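Local coordinates for kinetochore protein Mis16 (Schizosaccharomyces japonicus, PDB 4XYH) that recognizes histone H4 and the CENP-A-specific chaperone Scm3, and so probably helps deliver CENP-A to centromeres, at residues Val125-His129 with Tyr164-Val170. Sequence-based numbering, arbitrary orientation.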
ATOM      1  N   VAL A 125      13.001   7.445 -14.518  1.00 31.63           N
ATOM      2  CA  VAL A 125      13.383   8.765 -14.996  1.00 27.13           C
ATOM      3  C   VAL A 125      14.039   9.653 -13.945  1.00 29.55           C
ATOM      4  O   VAL A 125      14.674  10.645 -14.288  1.00 29.79           O
ATOM      5  CB  VAL A 125      12.168   9.495 -15.569  1.00 32.05           C
ATOM      6  CG1 VAL A 125      11.621   8.702 -16.741  1.00 31.66           C
ATOM      7  CG2 VAL A 125      11.103   9.682 -14.494  1.00 26.71           C
ATOM      8  N   GLN A 126      13.892   9.316 -12.668  1.00 29.49           N
ATOM      9  CA  GLN A 126      14.550  10.097 -11.623  1.00 24.75           C
ATOM     10  C   GLN A 126      14.860   9.239 -10.402  1.00 25.65           C
ATOM     11  O   GLN A 126      14.039   8.419  -9.963  1.00 21.17           O
ATOM     12  CB  GLN A 126      13.700  11.307 -11.218  1.00 16.72           C
ATOM     13  CG  GLN A 126      14.508  12.354 -10.481  1.00 23.30           C
ATOM     14  CD  GLN A 126      13.760  13.664 -10.245  1.00 24.40           C
ATOM     15  OE1 GLN A 126      12.715  13.689  -9.599  1.00 23.64           O
ATOM     16  NE2 GLN A 126      14.307  14.763 -10.760  1.00 20.94           N
ATOM     17  N   LYS A 127      16.062   9.419  -9.867  1.00 22.89           N
ATOM     18  CA  LYS A 127      16.483   8.702  -8.674  1.00 22.90           C
ATOM     19  C   LYS A 127      17.000   9.722  -7.697  1.00 22.30           C
ATOM     20  O   LYS A 127      17.833  10.565  -8.050  1.00 21.63           O
ATOM     21  CB  LYS A 127      17.563   7.662  -8.990  1.00 23.90           C
ATOM     22  CG  LYS A 127      17.163   6.731 -10.118  1.00 32.17           C
ATOM     23  CD  LYS A 127      17.916   5.416 -10.096  1.00 33.98           C
ATOM     24  CE  LYS A 127      19.335   5.585 -10.564  1.00 39.20           C
ATOM     25  NZ  LYS A 127      20.131   4.349 -10.267  1.00 45.56           N
ATOM     26  N   ILE A 128      16.502   9.662  -6.472  1.00 17.67           N
ATOM     27  CA  ILE A 128      16.922  10.617  -5.465  1.00 17.70           C
ATOM     28  C   ILE A 128      17.543   9.878  -4.297  1.00 17.02           C
ATOM     29  O   ILE A 128      16.959   8.919  -3.804  1.00 17.40           O
ATOM     30  CB  ILE A 128      15.739  11.472  -4.971  1.00 18.27           C
ATOM     31  CG1 ILE A 128      14.983  12.066  -6.165  1.00 19.91           C
ATOM     32  CG2 ILE A 128      16.238  12.537  -4.004  1.00 18.84           C
ATOM     33  CD1 ILE A 128      13.509  12.308  -5.913  1.00 19.02           C
ATOM     34  N   HIS A 129      18.714  10.329  -3.845  1.00 18.48           N
ATOM     35  CA  HIS A 129      19.368   9.705  -2.690  1.00 20.90           C
ATOM     36  C   HIS A 129      18.427   9.628  -1.493  1.00 19.42           C
ATOM     37  O   HIS A 129      17.770  10.613  -1.133  1.00 19.84           O
ATOM     38  CB  HIS A 129      20.651  10.449  -2.302  1.00 15.57           C
ATOM     39  CG  HIS A 129      21.788  10.205  -3.249  1.00 23.68           C
ATOM     40  ND1 HIS A 129      23.110  10.316  -2.877  1.00 26.42           N
ATOM     41  CD2 HIS A 129      21.794   9.841  -4.555  1.00 20.58           C
ATOM     42  CE1 HIS A 129      23.881  10.019  -3.911  1.00 23.03           C
ATOM     43  NE2 HIS A 129      23.107   9.733  -4.941  1.00 18.26           N
ATOM     44  N   TYR A 164      13.923  20.037  -8.144  1.00 22.44           N
ATOM     45  CA  TYR A 164      14.849  19.348  -9.028  1.00 21.91           C
ATOM     46  C   TYR A 164      14.112  18.539 -10.089  1.00 22.68           C
ATOM     47  O   TYR A 164      14.253  17.321 -10.169  1.00 22.58           O
ATOM     48  CB  TYR A 164      15.809  18.452  -8.222  1.00 15.96           C
ATOM     49  CG  TYR A 164      15.241  17.801  -6.965  1.00 19.73           C
ATOM     50  CD1 TYR A 164      14.449  16.664  -7.041  1.00 19.35           C
ATOM     51  CD2 TYR A 164      15.523  18.318  -5.702  1.00 19.19           C
ATOM     52  CE1 TYR A 164      13.939  16.071  -5.900  1.00 20.39           C
ATOM     53  CE2 TYR A 164      15.030  17.733  -4.551  1.00 20.14           C
ATOM     54  CZ  TYR A 164      14.235  16.609  -4.657  1.00 22.11           C
ATOM     55  OH  TYR A 164      13.732  16.010  -3.532  1.00 17.89           O
ATOM     56  N   ARG A 165      13.327  19.242 -10.897  1.00 21.42           N
ATOM     57  CA  ARG A 165      12.576  18.637 -11.991  1.00 24.85           C
ATOM     58  C   ARG A 165      13.401  17.951 -13.053  1.00 25.82           C
ATOM     59  O   ARG A 165      12.984  16.945 -13.599  1.00 26.95           O
ATOM     60  CB  ARG A 165      11.722  19.691 -12.690  1.00 27.29           C
ATOM     61  CG  ARG A 165      10.694  20.324 -11.793  1.00 33.95           C
ATOM     62  CD  ARG A 165       9.294  20.095 -12.313  1.00 36.44           C
ATOM     63  NE  ARG A 165       8.331  20.722 -11.418  1.00 41.50           N
ATOM     64  CZ  ARG A 165       7.474  20.061 -10.649  1.00 36.44           C
ATOM     65  NH1 ARG A 165       7.429  18.735 -10.677  1.00 33.99           N
ATOM     66  NH2 ARG A 165       6.653  20.731  -9.859  1.00 34.63           N
ATOM     67  N   GLU A 166      14.564  18.496 -13.369  1.00 26.28           N
ATOM     68  CA  GLU A 166      15.267  18.033 -14.554  1.00 24.49           C
ATOM     69  C   GLU A 166      16.360  17.022 -14.265  1.00 26.86           C
ATOM     70  O   GLU A 166      16.714  16.230 -15.135  1.00 27.57           O
ATOM     71  CB  GLU A 166      15.836  19.241 -15.310  1.00 31.09           C
ATOM     72  CG  GLU A 166      14.811  20.363 -15.565  1.00 28.02           C
ATOM     73  CD  GLU A 166      13.603  19.886 -16.362  1.00 39.34           C
ATOM     74  OE1 GLU A 166      13.719  18.893 -17.127  1.00 39.20           O
ATOM     75  OE2 GLU A 166      12.522  20.498 -16.211  1.00 43.03           O
ATOM     76  N   GLN A 167      16.877  17.036 -13.039  1.00 26.82           N
ATOM     77  CA  GLN A 167      17.979  16.154 -12.669  1.00 21.74           C
ATOM     78  C   GLN A 167      17.578  14.669 -12.700  1.00 23.88           C
ATOM     79  O   GLN A 167      16.660  14.256 -11.988  1.00 23.70           O
ATOM     80  CB  GLN A 167      18.498  16.511 -11.275  1.00 20.47           C
ATOM     81  CG  GLN A 167      19.185  17.856 -11.137  1.00 17.22           C
ATOM     82  CD  GLN A 167      18.228  19.013 -10.945  1.00 20.72           C
ATOM     83  OE1 GLN A 167      17.019  18.898 -11.172  1.00 21.52           O
ATOM     84  NE2 GLN A 167      18.773  20.151 -10.522  1.00 20.90           N
ATOM     85  N   PRO A 168      18.264  13.860 -13.527  1.00 21.52           N
ATOM     86  CA  PRO A 168      18.010  12.411 -13.557  1.00 24.55           C
ATOM     87  C   PRO A 168      18.407  11.753 -12.235  1.00 24.91           C
ATOM     88  O   PRO A 168      17.823  10.742 -11.852  1.00 25.96           O
ATOM     89  CB  PRO A 168      18.907  11.888 -14.692  1.00 20.84           C
ATOM     90  CG  PRO A 168      19.507  13.065 -15.327  1.00 25.86           C
ATOM     91  CD  PRO A 168      19.365  14.250 -14.416  1.00 23.66           C
ATOM     92  N   ILE A 169      19.410  12.317 -11.568  1.00 22.45           N
ATOM     93  CA  ILE A 169      19.879  11.800 -10.287  1.00 22.47           C
ATOM     94  C   ILE A 169      20.055  12.966  -9.333  1.00 22.02           C
ATOM     95  O   ILE A 169      20.690  13.962  -9.663  1.00 22.84           O
ATOM     96  CB  ILE A 169      21.200  11.016 -10.421  1.00 27.61           C
ATOM     97  CG1 ILE A 169      21.018   9.833 -11.381  1.00 29.89           C
ATOM     98  CG2 ILE A 169      21.674  10.509  -9.054  1.00 22.89           C
ATOM     99  CD1 ILE A 169      22.159   8.826 -11.357  1.00 26.62           C
ATOM    100  N   VAL A 170      19.461  12.839  -8.156  1.00 21.52           N
ATOM    101  CA  VAL A 170      19.443  13.904  -7.167  1.00 18.37           C
ATOM    102  C   VAL A 170      20.263  13.520  -5.922  1.00 21.79           C
ATOM    103  O   VAL A 170      19.783  12.785  -5.043  1.00 21.73           O
ATOM    104  CB  VAL A 170      18.004  14.225  -6.775  1.00 21.42           C
ATOM    105  CG1 VAL A 170      17.956  15.341  -5.700  1.00 17.65           C
ATOM    106  CG2 VAL A 170      17.205  14.598  -8.021  1.00 17.33           C
TER
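Gln126 reaches from strand 123-130 into the turn Tyr164-Gln167 and bridges the carbonyls of Tyr164 and Gln167 with one nitrogen. With CG anti to the backbone N (chi1 -162°) and the chain extended beyond, Gln126 NE2 lies 2.7 Å from Gln167 O, an acceptor in the amide plane. Gln126 NE2 is also 2.6 Å from Tyr164 O, a more bent bond whose acceptor is tilted from that plane. Beyond the turn, the backbones pair in parallel: Lys127 N bonds to Pro168 O, Val170 N to Lys127 O (2.8 Å) and His129 N to Val170 O. On the face of the sheet that carries Ile128 and Val170, both buried, the two lie side by side, Ile128 CG2 3.7 Å from Val170 CB. Val170 CG1, anti to its own N (chi1 179°), sits over the centre of the Tyr164 ring, while Ile128 CD1 approaches Tyr164 CE1 obliquely at 3.8 Å. Tyr164 OH is hydrogen-bonded to Gln175 OE1. A leucine at Gln126 would probably leave both turn carbonyls without this donor and let the loop shift. Strand 169-170 thus closes one edge of a WD-repeat propeller sheet through backbone pairing, an apolar patch and a single amide whose two N-H bonds tie both ends of the turn to the sheet.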